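Local atomic coordinates of tryptophanyl-tRNA synthetase (Aeropyrum pernix, PDB entry 3A04), a protein that attaches L-tryptophan to its cognate tRNA, using ATP and releasing AMP and diphosphate. Residues A[59-64]-A[240-245]; A[194-199]-A[210-215]; A[71-76]-A[92-97]; A[19-24]-A[51-56]. All coordinates share one frame; numbering follows the deposited sequence.

Contact 1. Residues A[59-64]-A[240-245]; sequences DKILEA and RPASTY
Lys60 NZ is held by two waters, and both lead to Arg240. The contact joins helix 58-66 to the start of strand 242-246, in the central sheet of the Rossmann-like catalytic domain of a class I synthetase. Water 1 accepts from Lys60 NZ at 2.9 Å. Water 1 donates in turn to the backbone atom Arg240 O at 2.7 Å. Water 2 accepts twice, from Lys60 NZ at 2.7 Å and from Arg240 NE at 2.9 Å. The lysine chain is bent at its third torsion (chi3 68°), and this bend brings its ammonium group to the waters. The two cationic side chains cross obliquely, with Lys60 NZ 4.0 Å from Arg240 NH2. The oxygen of water 2, with its partial negative charge, probably eases the repulsion between them. Arg240 NH1 also forms a salt bridge with Asp230, which would offset some of the positive charge.

The second half of the contact is apolar and buried. Ile61 lies one residue along the helix and points toward the strand. Its CG1 sits beside the backbone N (chi1 -52°), on the side of Ala242. Ala242 is held in the sheet by backbone bonds to Val210 and Val212, and its methyl points toward the helix. Ile61 and Ala242 are the residues whose CA atoms lie closest, 7.2 Å apart. Packing is tight at this point. Ala242 CB lies 3.5 Å from Ile61 CG1, and Ile61 CD1 folds round to 3.8 Å from the same methyl carbon.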
# COMPACT_ATOMS: atom_id res chain seq x y z
N ASP A 59 21.43 23.26 -0.74
CA ASP A 59 21.82 24.32 0.23
C ASP A 59 21.23 24.17 1.64
O ASP A 59 21.97 24.24 2.66
CB ASP A 59 21.51 25.72 -0.33
CG ASP A 59 20.05 25.91 -0.70
OD1 ASP A 59 19.34 24.96 -1.02
OD2 ASP A 59 19.61 27.09 -0.73
N LYS A 60 19.93 23.90 1.71
CA LYS A 60 19.28 23.67 3.02
C LYS A 60 19.92 22.48 3.71
O LYS A 60 20.11 22.48 4.93
CB LYS A 60 17.76 23.40 2.81
CG LYS A 60 17.00 24.65 2.27
CD LYS A 60 15.55 24.36 1.88
CE LYS A 60 14.61 24.03 3.05
NZ LYS A 60 13.18 23.61 2.59
N ILE A 61 20.29 21.44 2.91
CA ILE A 61 20.91 20.25 3.55
C ILE A 61 22.23 20.63 4.19
O ILE A 61 22.53 20.21 5.30
CB ILE A 61 21.22 19.14 2.48
CG1 ILE A 61 19.98 18.83 1.67
CG2 ILE A 61 21.81 17.88 3.20
CD1 ILE A 61 18.81 18.23 2.62
N LEU A 62 23.05 21.36 3.43
CA LEU A 62 24.41 21.67 3.80
C LEU A 62 24.33 22.65 5.02
O LEU A 62 25.14 22.55 5.97
CB LEU A 62 25.12 22.33 2.58
CG LEU A 62 25.52 21.28 1.48
CD1 LEU A 62 26.08 21.97 0.19
CD2 LEU A 62 26.48 20.19 2.01
N GLU A 63 23.29 23.51 5.01
CA GLU A 63 23.08 24.44 6.18
C GLU A 63 22.82 23.61 7.42
O GLU A 63 23.46 23.83 8.51
CB GLU A 63 21.94 25.46 5.89
CG GLU A 63 22.40 26.69 5.02
CD GLU A 63 21.28 27.50 4.31
OE1 GLU A 63 20.07 27.18 4.43
OE2 GLU A 63 21.62 28.48 3.58
N ALA A 64 21.90 22.65 7.31
CA ALA A 64 21.71 21.75 8.49
C ALA A 64 22.99 21.04 8.94
O ALA A 64 23.35 20.98 10.18
CB ALA A 64 20.62 20.71 8.19
N ARG A 240 10.36 18.90 2.40
CA ARG A 240 10.52 18.63 0.97
C ARG A 240 11.96 18.09 0.71
O ARG A 240 12.93 18.65 1.22
CB ARG A 240 10.31 19.94 0.19
CG ARG A 240 8.81 20.32 0.14
CD ARG A 240 8.58 21.61 -0.75
NE ARG A 240 9.23 22.77 -0.16
CZ ARG A 240 8.76 23.52 0.85
NH1 ARG A 240 7.56 23.28 1.40
NH2 ARG A 240 9.51 24.55 1.30
N PRO A 241 12.09 16.95 0.01
CA PRO A 241 13.48 16.45 -0.17
C PRO A 241 14.29 17.28 -1.16
O PRO A 241 13.75 17.74 -2.16
CB PRO A 241 13.28 15.04 -0.76
CG PRO A 241 11.80 15.11 -1.39
CD PRO A 241 11.08 15.94 -0.31
N ALA A 242 15.56 17.42 -0.87
CA ALA A 242 16.55 18.03 -1.79
C ALA A 242 17.02 17.01 -2.83
O ALA A 242 16.74 15.84 -2.69
CB ALA A 242 17.74 18.58 -0.98
N SER A 243 17.67 17.48 -3.89
CA SER A 243 18.13 16.65 -4.94
C SER A 243 19.41 17.19 -5.57
O SER A 243 19.70 18.42 -5.51
CB SER A 243 17.03 16.48 -6.00
OG SER A 243 16.39 17.71 -6.32
N THR A 244 20.21 16.30 -6.16
CA THR A 244 21.35 16.75 -7.00
C THR A 244 21.06 16.07 -8.31
O THR A 244 20.35 15.04 -8.30
CB THR A 244 22.74 16.35 -6.49
OG1 THR A 244 22.79 14.92 -6.28
CG2 THR A 244 23.09 17.04 -5.13
N TYR A 245 21.58 16.62 -9.42
CA TYR A 245 21.18 16.19 -10.77
C TYR A 245 22.41 15.86 -11.57
O TYR A 245 23.35 16.67 -11.59
CB TYR A 245 20.33 17.22 -11.57
CG TYR A 245 19.03 17.43 -10.92
CD1 TYR A 245 18.91 18.38 -9.91
CD2 TYR A 245 17.92 16.66 -11.28
CE1 TYR A 245 17.70 18.58 -9.22
CE2 TYR A 245 16.68 16.86 -10.60
CZ TYR A 245 16.60 17.84 -9.61
OH TYR A 245 15.43 18.03 -8.89
O HOH W 1 13.58 21.25 1.03
O HOH W 2 12.10 23.34 0.12

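Contact 2. Residues A[194-199]-A[210-215]; sequences ADILHV and VVVPVG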
# COMPACT_ATOMS: atom_id res chain seq x y z
N ALA A 194 7.34 7.16 -0.42
CA ALA A 194 7.67 6.70 0.95
C ALA A 194 9.13 6.36 1.13
O ALA A 194 9.74 6.61 2.22
CB ALA A 194 6.77 5.49 1.33
N ASP A 195 9.74 5.70 0.13
CA ASP A 195 11.21 5.45 0.24
C ASP A 195 11.96 6.77 0.58
O ASP A 195 12.80 6.81 1.47
CB ASP A 195 11.76 4.88 -1.11
CG ASP A 195 11.35 3.43 -1.33
OD1 ASP A 195 11.11 2.71 -0.31
OD2 ASP A 195 11.18 3.01 -2.50
N ILE A 196 11.66 7.85 -0.15
CA ILE A 196 12.34 9.14 0.14
C ILE A 196 11.98 9.75 1.50
O ILE A 196 12.85 10.18 2.28
CB ILE A 196 12.01 10.14 -1.01
CG1 ILE A 196 12.58 9.56 -2.32
CG2 ILE A 196 12.52 11.57 -0.65
CD1 ILE A 196 11.97 10.19 -3.67
N LEU A 197 10.68 9.80 1.80
CA LEU A 197 10.22 10.58 2.95
C LEU A 197 10.29 9.81 4.25
O LEU A 197 10.32 10.44 5.26
CB LEU A 197 8.75 10.98 2.68
CG LEU A 197 8.65 11.99 1.52
CD1 LEU A 197 7.21 12.16 1.13
CD2 LEU A 197 9.31 13.38 1.79
N HIS A 198 10.25 8.45 4.27
CA HIS A 198 10.07 7.74 5.55
C HIS A 198 11.28 7.95 6.47
O HIS A 198 11.17 7.80 7.66
CB HIS A 198 9.89 6.20 5.37
CG HIS A 198 11.17 5.45 5.09
ND1 HIS A 198 11.86 5.55 3.90
CD2 HIS A 198 11.89 4.58 5.87
CE1 HIS A 198 12.93 4.77 3.94
NE2 HIS A 198 13.00 4.20 5.13
N VAL A 199 12.46 8.26 5.91
CA VAL A 199 13.65 8.44 6.76
C VAL A 199 13.54 9.62 7.74
O VAL A 199 14.27 9.70 8.76
CB VAL A 199 14.97 8.59 5.91
CG1 VAL A 199 15.11 7.40 5.00
CG2 VAL A 199 15.06 9.98 5.17
N VAL A 210 17.19 15.32 3.74
CA VAL A 210 17.57 14.16 2.91
C VAL A 210 17.82 14.66 1.50
O VAL A 210 17.05 15.47 1.00
CB VAL A 210 16.38 13.17 2.73
CG1 VAL A 210 16.89 11.82 2.04
CG2 VAL A 210 15.77 12.89 4.02
N VAL A 211 18.85 14.14 0.83
CA VAL A 211 19.08 14.54 -0.54
C VAL A 211 18.97 13.28 -1.38
O VAL A 211 19.27 12.18 -0.91
CB VAL A 211 20.48 15.27 -0.71
CG1 VAL A 211 21.74 14.33 -0.26
CG2 VAL A 211 20.63 15.81 -2.18
N VAL A 212 18.45 13.40 -2.60
CA VAL A 212 18.29 12.24 -3.48
C VAL A 212 19.04 12.56 -4.77
O VAL A 212 18.72 13.58 -5.47
CB VAL A 212 16.82 12.05 -3.83
CG1 VAL A 212 16.56 10.76 -4.69
CG2 VAL A 212 15.92 11.98 -2.49
N PRO A 213 20.03 11.70 -5.15
CA PRO A 213 20.72 12.01 -6.40
C PRO A 213 20.01 11.41 -7.59
O PRO A 213 19.74 10.20 -7.57
CB PRO A 213 22.11 11.38 -6.20
CG PRO A 213 21.89 10.16 -5.30
CD PRO A 213 20.68 10.60 -4.40
N VAL A 214 19.72 12.18 -8.62
CA VAL A 214 18.89 11.66 -9.71
C VAL A 214 19.33 12.25 -11.06
O VAL A 214 20.16 13.17 -11.09
CB VAL A 214 17.38 12.04 -9.60
CG1 VAL A 214 16.67 11.41 -8.39
CG2 VAL A 214 17.18 13.52 -9.54
N GLY A 215 18.78 11.70 -12.14
CA GLY A 215 18.87 12.35 -13.46
C GLY A 215 17.66 13.29 -13.61
O GLY A 215 16.63 13.11 -12.93
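Val199 sends its two methyls to different neighbours: CG1 lies over a flat ring and CG2 faces Val210. Val199 CG1 sits 3.5 Å above one face of the His198 ring, offset toward the rim. The carbonyl carbon of Asp195 lies at the edge of that ring, in its plane. His198 ND1 donates to Ala194 O at 2.9 Å with a bent angle of 134°, and more weakly to Asp195 O. Ala194 O also accepts from the backbone atom His198 N, and the two donors approach from opposite faces of its carbonyl plane. The imidazole is tied back to Ala194, in the preceding turn. His198 NE2 is hydrogen-bonded to Arg154 NH2, and the Tyr158 and Tyr204 rings pack edge-to-face with the imidazole.

Across the contact, Val199 and Val210 meet tip to tip. Their CG2 atoms are modelled 3.2 Å apart, too short to trust in detail. Ile196 crosses Val212 at about a right angle, with Ile196 CG2 at a normal 3.9 Å from Val212 CG2.

These buried aliphatic groups lay the end of helix 183-197 against strand 210-215. Ile196 also touches Leu74 of the adjacent strand 72-77 and Leu222 of helix 219-231, where sheet and helices share one core.

Contact 3. Residues A[71-76]-A[92-97]; sequences VAVLTG and DQLIYL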
# COMPACT_ATOMS: atom_id res chain seq x y z
N VAL A 71 22.72 14.53 8.50
CA VAL A 71 21.95 14.64 7.20
C VAL A 71 22.04 13.30 6.46
O VAL A 71 22.89 12.50 6.80
CB VAL A 71 22.37 15.79 6.30
CG1 VAL A 71 21.98 17.12 6.92
CG2 VAL A 71 23.94 15.82 5.94
N ALA A 72 21.16 13.06 5.48
CA ALA A 72 21.05 11.74 4.86
C ALA A 72 20.97 11.84 3.34
O ALA A 72 20.61 12.87 2.79
CB ALA A 72 19.82 10.92 5.41
N VAL A 73 21.35 10.76 2.68
CA VAL A 73 21.11 10.62 1.27
C VAL A 73 20.40 9.30 1.10
O VAL A 73 20.69 8.32 1.85
CB VAL A 73 22.47 10.69 0.42
CG1 VAL A 73 23.50 9.64 0.90
CG2 VAL A 73 22.14 10.47 -1.07
N LEU A 74 19.48 9.23 0.13
CA LEU A 74 18.68 8.07 -0.08
C LEU A 74 18.65 7.79 -1.57
O LEU A 74 18.51 8.74 -2.38
CB LEU A 74 17.22 8.35 0.45
CG LEU A 74 16.44 7.08 0.04
CD1 LEU A 74 15.97 6.11 1.05
CD2 LEU A 74 15.42 7.28 -1.16
N THR A 75 18.76 6.52 -1.99
CA THR A 75 18.38 6.23 -3.36
C THR A 75 17.80 4.82 -3.40
O THR A 75 17.92 4.05 -2.42
CB THR A 75 19.67 6.29 -4.32
OG1 THR A 75 19.25 6.13 -5.67
CG2 THR A 75 20.61 5.11 -3.96
N GLY A 76 17.18 4.44 -4.51
CA GLY A 76 16.68 3.10 -4.67
C GLY A 76 17.25 2.40 -5.89
O GLY A 76 17.59 3.07 -6.88
N ASP A 92 28.88 5.77 -6.47
CA ASP A 92 30.03 6.63 -6.24
C ASP A 92 29.60 7.94 -5.55
O ASP A 92 30.30 8.43 -4.70
CB ASP A 92 30.67 6.98 -7.60
CG ASP A 92 31.64 5.82 -8.09
OD1 ASP A 92 32.10 4.91 -7.28
OD2 ASP A 92 31.83 5.79 -9.30
N GLN A 93 28.47 8.51 -5.97
CA GLN A 93 27.93 9.74 -5.27
C GLN A 93 27.52 9.39 -3.82
O GLN A 93 27.76 10.13 -2.93
CB GLN A 93 26.69 10.24 -6.03
CG GLN A 93 27.06 10.71 -7.42
CD GLN A 93 25.90 11.18 -8.20
OE1 GLN A 93 25.24 12.14 -7.81
NE2 GLN A 93 25.58 10.47 -9.29
N LEU A 94 26.90 8.23 -3.57
CA LEU A 94 26.71 7.83 -2.15
C LEU A 94 27.95 7.69 -1.33
O LEU A 94 27.96 8.11 -0.16
CB LEU A 94 25.91 6.51 -2.00
CG LEU A 94 24.68 6.34 -2.90
CD1 LEU A 94 24.08 4.89 -2.72
CD2 LEU A 94 23.64 7.42 -2.52
N ILE A 95 29.02 7.11 -1.92
CA ILE A 95 30.25 6.90 -1.13
C ILE A 95 30.87 8.23 -0.81
O ILE A 95 31.31 8.48 0.29
CB ILE A 95 31.30 6.02 -1.94
CG1 ILE A 95 30.70 4.59 -2.04
CG2 ILE A 95 32.68 6.01 -1.27
CD1 ILE A 95 31.46 3.60 -2.99
N TYR A 96 30.91 9.11 -1.77
CA TYR A 96 31.43 10.45 -1.44
C TYR A 96 30.65 11.06 -0.23
O TYR A 96 31.23 11.54 0.75
CB TYR A 96 31.29 11.35 -2.72
CG TYR A 96 31.47 12.83 -2.41
CD1 TYR A 96 32.76 13.39 -2.29
CD2 TYR A 96 30.33 13.69 -2.24
CE1 TYR A 96 32.93 14.78 -2.01
CE2 TYR A 96 30.51 15.05 -1.91
CZ TYR A 96 31.82 15.60 -1.81
OH TYR A 96 32.01 16.96 -1.48
N LEU A 97 29.33 11.09 -0.35
CA LEU A 97 28.55 11.68 0.73
C LEU A 97 28.79 10.90 2.01
O LEU A 97 28.91 11.50 3.03
CB LEU A 97 27.03 11.74 0.35
CG LEU A 97 26.81 12.63 -0.92
CD1 LEU A 97 25.41 12.41 -1.49
CD2 LEU A 97 26.92 14.16 -0.56
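Val73 points from its strand toward the helix and meets Leu94 and Leu97 there. Its CB already touches Leu97 CD1, at 3.9 Å. From CB the side chain forks. CG1 occupies the site between the backbone N and the carbonyl carbon (chi1 55°), and is 4.1 Å from both Leu94 CD2 and Leu97 CD1. CG2 makes the closer contacts, 3.7 Å to Leu94 CD2 and 3.8 Å to Leu97 CD1. The valine fork is thus set against one methyl from each leucine.

Two residues on, Thr75 faces the same helix. It presents its methyl to the leucine, with CG2 3.7 Å from Leu94 CD1. Leu94 CD1 goes to Thr75, while CD2 lies nearest Val73 and also borders the threonine methyl.

Strand 72-77, helix 85-99 and strand 103-108 form a beta-alpha-beta crossover of the Rossmann-like fold. The segments run nearly antiparallel, at 164°, with their axes 9.5 Å apart. The 'HIGH' region, Pro79 to His87, spans the loop after the strand and the first turn of the helix. It is a signature of class I synthetases that takes part in ATP binding. Val104 and Val106 of the third element extend the apolar layer at Val73 and Leu94.

Every close atom pair across the contact is carbon to carbon. Cohesion here rests on dispersion forces and on the burial of apolar surface, without the directional demands of a polar bond.

Contact 4. Residues A[19-24]-A[51-56]; sequences RLLRTF and IIFGHR
Arg56 reaches out from a sheet strand to grip a backbone oxygen, that of Phe24, just beyond a short, weakly bonded helical turn. Arg56 NH1 donates to Phe24 O at 2.8 Å with an angle of 149°. The oxygen lies near the plane of the guanidinium, at its edge, while the donor is tilted 27° from the carbonyl plane. The arginine chain is extended to CD and then turns at chi3. Its other amino group, NH2, makes a salt bridge with Asp219.

A second, apolar link joins the same two segments. Leu21 CD1 comes up to the edge of the Phe53 ring, near its plane, and lies 3.7 Å from Phe53 CE1. The leucine and the ring cross at about a right angle. Tyr17 packs edge-to-face with the same ring.

Phe53 and Gly54 both lie opposite Tyr245 in the neighbouring strand 242-246, a classic beta bulge. The turn of residues 19-24 meets strand 52-56 at two points, Leu21 and Phe24. One guanidinium, that of Arg56, bonds a neutral carbonyl through NH1 and an acid through NH2, and Asp219 would offset its charge.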
# COMPACT_ATOMS: atom_id res chain seq x y z
N ARG A 19 18.48 26.42 -18.28
CA ARG A 19 17.41 27.40 -18.40
C ARG A 19 16.04 26.73 -18.21
O ARG A 19 15.26 27.12 -17.35
CB ARG A 19 17.47 28.15 -19.74
CG ARG A 19 18.40 29.39 -19.78
CD ARG A 19 17.80 30.41 -20.77
NE ARG A 19 18.75 31.24 -21.52
CZ ARG A 19 19.41 30.85 -22.62
NH1 ARG A 19 19.26 29.61 -23.10
NH2 ARG A 19 20.23 31.70 -23.23
N LEU A 20 15.76 25.69 -18.97
CA LEU A 20 14.46 25.03 -18.86
C LEU A 20 14.21 24.36 -17.47
O LEU A 20 13.13 24.46 -16.89
CB LEU A 20 14.28 24.03 -19.99
CG LEU A 20 12.85 23.52 -19.98
CD1 LEU A 20 12.37 23.19 -21.40
CD2 LEU A 20 12.77 22.31 -19.05
N LEU A 21 15.23 23.69 -16.95
CA LEU A 21 15.09 23.08 -15.63
C LEU A 21 14.86 24.12 -14.49
O LEU A 21 14.36 23.75 -13.42
CB LEU A 21 16.28 22.14 -15.35
CG LEU A 21 16.47 20.98 -16.33
CD1 LEU A 21 17.66 20.18 -15.93
CD2 LEU A 21 15.21 20.06 -16.45
N ARG A 22 15.21 25.39 -14.72
CA ARG A 22 14.99 26.44 -13.69
C ARG A 22 13.51 26.65 -13.41
O ARG A 22 13.12 27.05 -12.30
CB ARG A 22 15.64 27.78 -14.06
CG ARG A 22 17.08 27.91 -13.64
CD ARG A 22 17.76 29.09 -14.32
NE ARG A 22 19.22 28.98 -14.20
CZ ARG A 22 20.03 30.03 -14.03
NH1 ARG A 22 19.52 31.26 -13.94
NH2 ARG A 22 21.34 29.84 -13.93
N THR A 23 12.69 26.38 -14.42
CA THR A 23 11.21 26.30 -14.30
C THR A 23 10.78 25.43 -13.10
O THR A 23 9.78 25.72 -12.43
CB THR A 23 10.64 25.71 -15.59
OG1 THR A 23 10.89 26.65 -16.64
CG2 THR A 23 9.12 25.35 -15.51
N PHE A 24 11.57 24.37 -12.82
CA PHE A 24 11.20 23.42 -11.78
C PHE A 24 12.00 23.66 -10.51
O PHE A 24 12.03 22.84 -9.55
CB PHE A 24 11.40 22.01 -12.34
CG PHE A 24 10.57 21.77 -13.56
CD1 PHE A 24 9.19 21.72 -13.47
CD2 PHE A 24 11.16 21.65 -14.80
CE1 PHE A 24 8.40 21.53 -14.58
CE2 PHE A 24 10.37 21.45 -15.94
CZ PHE A 24 9.00 21.39 -15.83
N ILE A 51 29.51 16.92 -14.12
CA ILE A 51 28.61 15.78 -14.40
C ILE A 51 27.43 15.89 -13.41
O ILE A 51 26.28 15.64 -13.74
CB ILE A 51 29.36 14.43 -14.20
CG1 ILE A 51 30.37 14.30 -15.37
CG2 ILE A 51 28.32 13.20 -14.14
CD1 ILE A 51 31.50 13.24 -15.17
N ILE A 52 27.73 16.24 -12.19
CA ILE A 52 26.68 16.72 -11.27
C ILE A 52 26.45 18.20 -11.55
O ILE A 52 27.22 19.03 -11.14
CB ILE A 52 27.11 16.47 -9.86
CG1 ILE A 52 27.23 14.92 -9.66
CG2 ILE A 52 26.01 16.95 -8.86
CD1 ILE A 52 27.79 14.67 -8.31
N PHE A 53 25.42 18.50 -12.31
CA PHE A 53 25.29 19.86 -12.88
C PHE A 53 24.22 20.75 -12.17
O PHE A 53 24.19 22.00 -12.36
CB PHE A 53 24.92 19.77 -14.33
CG PHE A 53 23.58 19.18 -14.59
CD1 PHE A 53 22.41 19.99 -14.59
CD2 PHE A 53 23.45 17.82 -14.85
CE1 PHE A 53 21.16 19.41 -14.87
CE2 PHE A 53 22.25 17.26 -15.13
CZ PHE A 53 21.08 18.05 -15.14
N GLY A 54 23.35 20.11 -11.35
CA GLY A 54 22.18 20.80 -10.82
C GLY A 54 21.90 20.41 -9.38
O GLY A 54 22.41 19.36 -8.89
N HIS A 55 21.08 21.24 -8.70
CA HIS A 55 20.58 20.83 -7.36
C HIS A 55 19.23 21.53 -7.14
O HIS A 55 18.92 22.54 -7.81
CB HIS A 55 21.53 21.22 -6.22
CG HIS A 55 21.33 22.63 -5.76
ND1 HIS A 55 20.59 22.96 -4.64
CD2 HIS A 55 21.77 23.82 -6.28
CE1 HIS A 55 20.56 24.28 -4.50
NE2 HIS A 55 21.26 24.83 -5.48
N ARG A 56 18.44 20.98 -6.23
CA ARG A 56 17.29 21.73 -5.70
C ARG A 56 17.31 21.55 -4.20
O ARG A 56 17.28 20.41 -3.71
CB ARG A 56 15.99 21.26 -6.34
CG ARG A 56 14.73 22.08 -5.79
CD ARG A 56 13.52 21.72 -6.60
NE ARG A 56 13.22 20.27 -6.56
CZ ARG A 56 12.79 19.57 -7.60
NH1 ARG A 56 12.53 20.17 -8.76
NH2 ARG A 56 12.58 18.24 -7.48

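All four contacts reach one mixed sheet, in which strands 52-56, 242-246, 210-215 and 72-77 are consecutive. Along the chain contact 4 closes first. Contact 1 then opens, and contacts 3 and 2 follow in turn before it closes at strand 242-246. Contacts 2 and 3 have centres about 10 Å apart, and their helices, 183-197 and 85-99, lie on opposite faces of the sheet. Contact 1 lies about 11 Å from contact 2 and 12 Å from contact 3, centre to centre. Contacts 3 and 4 are about 19 Å apart. Strand 52-56 of contact 4 pairs with strand 242-246 of contact 1, and so ties the N-terminal region into the catalytic Rossmann-like core.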